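Side-chain contact in fibronectin-binding protein BBK32 (Borrelia burgdorferi, PDB 6N1L), which probably blocks the classical pathway of complement by binding the protease C1r, and also binds fibronectin: residues Thr28-Thr33 with Lys127-Ser132. Numbering follows the deposited sequence.
Sequences TKIYNT and KAIVTS
Tyr31 and Val130 meet where helices 9-44 and 122-147 run antiparallel within an all-helical bundle, and the pair is a worked example of how an aromatic ring can meet a neighbouring helix edge-on. The CA atoms of Tyr31 and Val130, 6.8 Å apart, are the nearest of the two segments. Followed outward, Tyr31 begins with CB, still 5.8 Å from Val130 CG1. From there CG lies anti to the backbone N (chi1 -178°), a torsion that swings the ring across to the neighbouring helix. Tyr31 CD1 then reaches Val130 CG1 at 3.8 Å, and Tyr31 CE1 comes closer still to Val130 CG1, at 3.6 Å. Past this pair the ring draws off again: Tyr31 CZ is 4.9 Å from Val130 CG1, and Tyr31 OH lies farther away. The methyl sits in the ring plane, against the CD1-CE1 edge rather than over a face, and the two side chains cross at about a right angle.

Deeper in the bundle, the buried Ile30 directs CG2 at Ile129 CD1, a looser apolar approach of 4.3 Å. Phe73 of helix 66-87 touches both isoleucines, while Leu112 and Ile116 of helix 93-117 pack on Ile129, so this layer joins four helices. Helix 122-147 is kinked here: the backbone opens at Ile129 (phi -121°), and the N atoms of Thr131 and Ser132 lack bonds to the preceding turn. Helix 9-44 instead holds a side-chain hydrogen bond: Thr33 OG1 donates to Lys29 O at 2.8 Å. Lys29 O also accepts from Thr33 N, and the two donors approach from opposite faces of its carbonyl plane.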
ATOM      1  N   THR A  28      -2.216  -3.477   3.245  1.00 27.21           N
ATOM      2  CA  THR A  28      -3.440  -3.751   3.989  1.00 31.08           C
ATOM      3  C   THR A  28      -3.754  -2.598   4.934  1.00 29.08           C
ATOM      4  O   THR A  28      -4.917  -2.195   5.070  1.00 26.62           O
ATOM      5  CB  THR A  28      -3.315  -5.076   4.748  1.00 32.45           C
ATOM      6  OG1 THR A  28      -3.048  -6.141   3.820  1.00 33.63           O
ATOM      7  CG2 THR A  28      -4.591  -5.400   5.497  1.00 35.80           C
ATOM      8  N   LYS A  29      -2.717  -2.015   5.546  1.00 30.07           N
ATOM      9  CA  LYS A  29      -2.907  -0.857   6.419  1.00 32.18           C
ATOM     10  C   LYS A  29      -3.497   0.325   5.653  1.00 30.89           C
ATOM     11  O   LYS A  29      -4.422   0.995   6.141  1.00 28.68           O
ATOM     12  CB  LYS A  29      -1.575  -0.470   7.059  1.00 33.58           C
ATOM     13  CG  LYS A  29      -1.660   0.700   8.028  1.00 35.85           C
ATOM     14  CD  LYS A  29      -0.259   1.129   8.450  1.00 39.15           C
ATOM     15  CE  LYS A  29      -0.305   2.290   9.434  1.00 49.49           C
ATOM     16  NZ  LYS A  29       1.066   2.781   9.760  1.00 54.20           N
ATOM     17  N   ILE A  30      -2.986   0.586   4.442  1.00 27.83           N
ATOM     18  CA  ILE A  30      -3.510   1.676   3.629  1.00 26.14           C
ATOM     19  C   ILE A  30      -4.965   1.405   3.256  1.00 25.87           C
ATOM     20  O   ILE A  30      -5.811   2.302   3.317  1.00 25.74           O
ATOM     21  CB  ILE A  30      -2.648   1.890   2.372  1.00 25.24           C
ATOM     22  CG1 ILE A  30      -1.241   2.374   2.733  1.00 27.18           C
ATOM     23  CG2 ILE A  30      -3.294   2.925   1.471  1.00 25.54           C
ATOM     24  CD1 ILE A  30      -0.215   2.250   1.555  1.00 29.01           C
ATOM     25  N   TYR A  31      -5.270   0.170   2.835  1.00 25.38           N
ATOM     26  CA  TYR A  31      -6.636  -0.131   2.417  1.00 27.68           C
ATOM     27  C   TYR A  31      -7.601  -0.045   3.602  1.00 27.05           C
ATOM     28  O   TYR A  31      -8.722   0.458   3.464  1.00 28.60           O
ATOM     29  CB  TYR A  31      -6.703  -1.514   1.756  1.00 27.30           C
ATOM     30  CG  TYR A  31      -8.084  -1.847   1.266  1.00 26.92           C
ATOM     31  CD1 TYR A  31      -8.628  -1.181   0.177  1.00 28.54           C
ATOM     32  CD2 TYR A  31      -8.847  -2.814   1.895  1.00 31.06           C
ATOM     33  CE1 TYR A  31      -9.909  -1.456  -0.258  1.00 30.39           C
ATOM     34  CE2 TYR A  31     -10.119  -3.112   1.453  1.00 35.89           C
ATOM     35  CZ  TYR A  31     -10.645  -2.431   0.379  1.00 34.74           C
ATOM     36  OH  TYR A  31     -11.923  -2.734  -0.049  1.00 36.73           O
ATOM     37  N   ASN A  32      -7.168  -0.523   4.770  1.00 25.80           N
ATOM     38  CA  ASN A  32      -8.017  -0.419   5.960  1.00 29.51           C
ATOM     39  C   ASN A  32      -8.264   1.035   6.343  1.00 29.99           C
ATOM     40  O   ASN A  32      -9.359   1.374   6.816  1.00 27.91           O
ATOM     41  CB  ASN A  32      -7.388  -1.176   7.129  1.00 31.15           C
ATOM     42  CG  ASN A  32      -7.432  -2.695   6.948  1.00 33.32           C
ATOM     43  OD1 ASN A  32      -8.167  -3.229   6.112  1.00 36.56           O
ATOM     44  ND2 ASN A  32      -6.652  -3.388   7.749  1.00 34.89           N
ATOM     45  N   THR A  33      -7.276   1.907   6.132  1.00 26.17           N
ATOM     46  CA  THR A  33      -7.485   3.335   6.381  1.00 29.65           C
ATOM     47  C   THR A  33      -8.539   3.905   5.438  1.00 28.12           C
ATOM     48  O   THR A  33      -9.450   4.630   5.856  1.00 27.14           O
ATOM     49  CB  THR A  33      -6.172   4.107   6.233  1.00 29.26           C
ATOM     50  OG1 THR A  33      -5.176   3.542   7.088  1.00 30.58           O
ATOM     51  CG2 THR A  33      -6.372   5.582   6.653  1.00 31.68           C
ATOM     52  N   LYS A 127      -9.046   7.240  -3.585  1.00 34.95           N
ATOM     53  CA  LYS A 127      -9.768   6.639  -4.704  1.00 39.23           C
ATOM     54  C   LYS A 127      -8.869   6.426  -5.916  1.00 39.55           C
ATOM     55  O   LYS A 127      -9.045   5.455  -6.659  1.00 42.54           O
ATOM     56  CB  LYS A 127     -10.973   7.507  -5.085  1.00 41.60           C
ATOM     57  CG  LYS A 127     -12.270   7.067  -4.434  1.00 48.94           C
ATOM     58  CD  LYS A 127     -13.466   7.488  -5.280  1.00 56.19           C
ATOM     59  CE  LYS A 127     -13.659   9.001  -5.256  1.00 57.10           C
ATOM     60  NZ  LYS A 127     -14.387   9.502  -6.469  1.00 63.23           N
ATOM     61  N   ALA A 128      -7.895   7.307  -6.125  1.00 39.52           N
ATOM     62  CA  ALA A 128      -6.987   7.140  -7.249  1.00 40.67           C
ATOM     63  C   ALA A 128      -6.092   5.904  -7.131  1.00 40.22           C
ATOM     64  O   ALA A 128      -5.582   5.440  -8.157  1.00 37.35           O
ATOM     65  CB  ALA A 128      -6.125   8.392  -7.401  1.00 40.25           C
ATOM     66  N   ILE A 129      -5.863   5.360  -5.932  1.00 32.71           N
ATOM     67  CA  ILE A 129      -4.853   4.319  -5.788  1.00 28.49           C
ATOM     68  C   ILE A 129      -5.381   2.999  -5.254  1.00 27.03           C
ATOM     69  O   ILE A 129      -4.633   2.022  -5.218  1.00 28.21           O
ATOM     70  CB  ILE A 129      -3.648   4.796  -4.939  1.00 30.99           C
ATOM     71  CG1 ILE A 129      -4.062   5.296  -3.549  1.00 32.81           C
ATOM     72  CG2 ILE A 129      -2.898   5.903  -5.686  1.00 35.22           C
ATOM     73  CD1 ILE A 129      -4.199   4.217  -2.504  1.00 31.43           C
ATOM     74  N   VAL A 130      -6.660   2.914  -4.858  1.00 32.22           N
ATOM     75  CA  VAL A 130      -7.114   1.716  -4.148  1.00 27.96           C
ATOM     76  C   VAL A 130      -7.082   0.478  -5.049  1.00 27.41           C
ATOM     77  O   VAL A 130      -6.617  -0.590  -4.636  1.00 27.63           O
ATOM     78  CB  VAL A 130      -8.505   1.930  -3.531  1.00 33.95           C
ATOM     79  CG1 VAL A 130      -9.106   0.583  -3.138  1.00 31.54           C
ATOM     80  CG2 VAL A 130      -8.350   2.787  -2.299  1.00 33.17           C
ATOM     81  N   THR A 131      -7.570   0.596  -6.292  1.00 27.58           N
ATOM     82  CA  THR A 131      -7.526  -0.562  -7.179  1.00 27.60           C
ATOM     83  C   THR A 131      -6.097  -1.030  -7.406  1.00 24.83           C
ATOM     84  O   THR A 131      -5.812  -2.230  -7.327  1.00 26.44           O
ATOM     85  CB  THR A 131      -8.202  -0.244  -8.518  1.00 29.28           C
ATOM     86  OG1 THR A 131      -9.606  -0.127  -8.307  1.00 33.73           O
ATOM     87  CG2 THR A 131      -7.956  -1.361  -9.514  1.00 31.59           C
ATOM     88  N   SER A 132      -5.173  -0.089  -7.645  1.00 28.06           N
ATOM     89  CA  SER A 132      -3.787  -0.451  -7.927  1.00 31.45           C
ATOM     90  C   SER A 132      -3.132  -1.165  -6.752  1.00 27.07           C
ATOM     91  O   SER A 132      -2.415  -2.157  -6.943  1.00 28.72           O
ATOM     92  CB  SER A 132      -2.982   0.794  -8.306  1.00 35.73           C
ATOM     93  OG  SER A 132      -3.454   1.338  -9.536  1.00 39.37           O
TER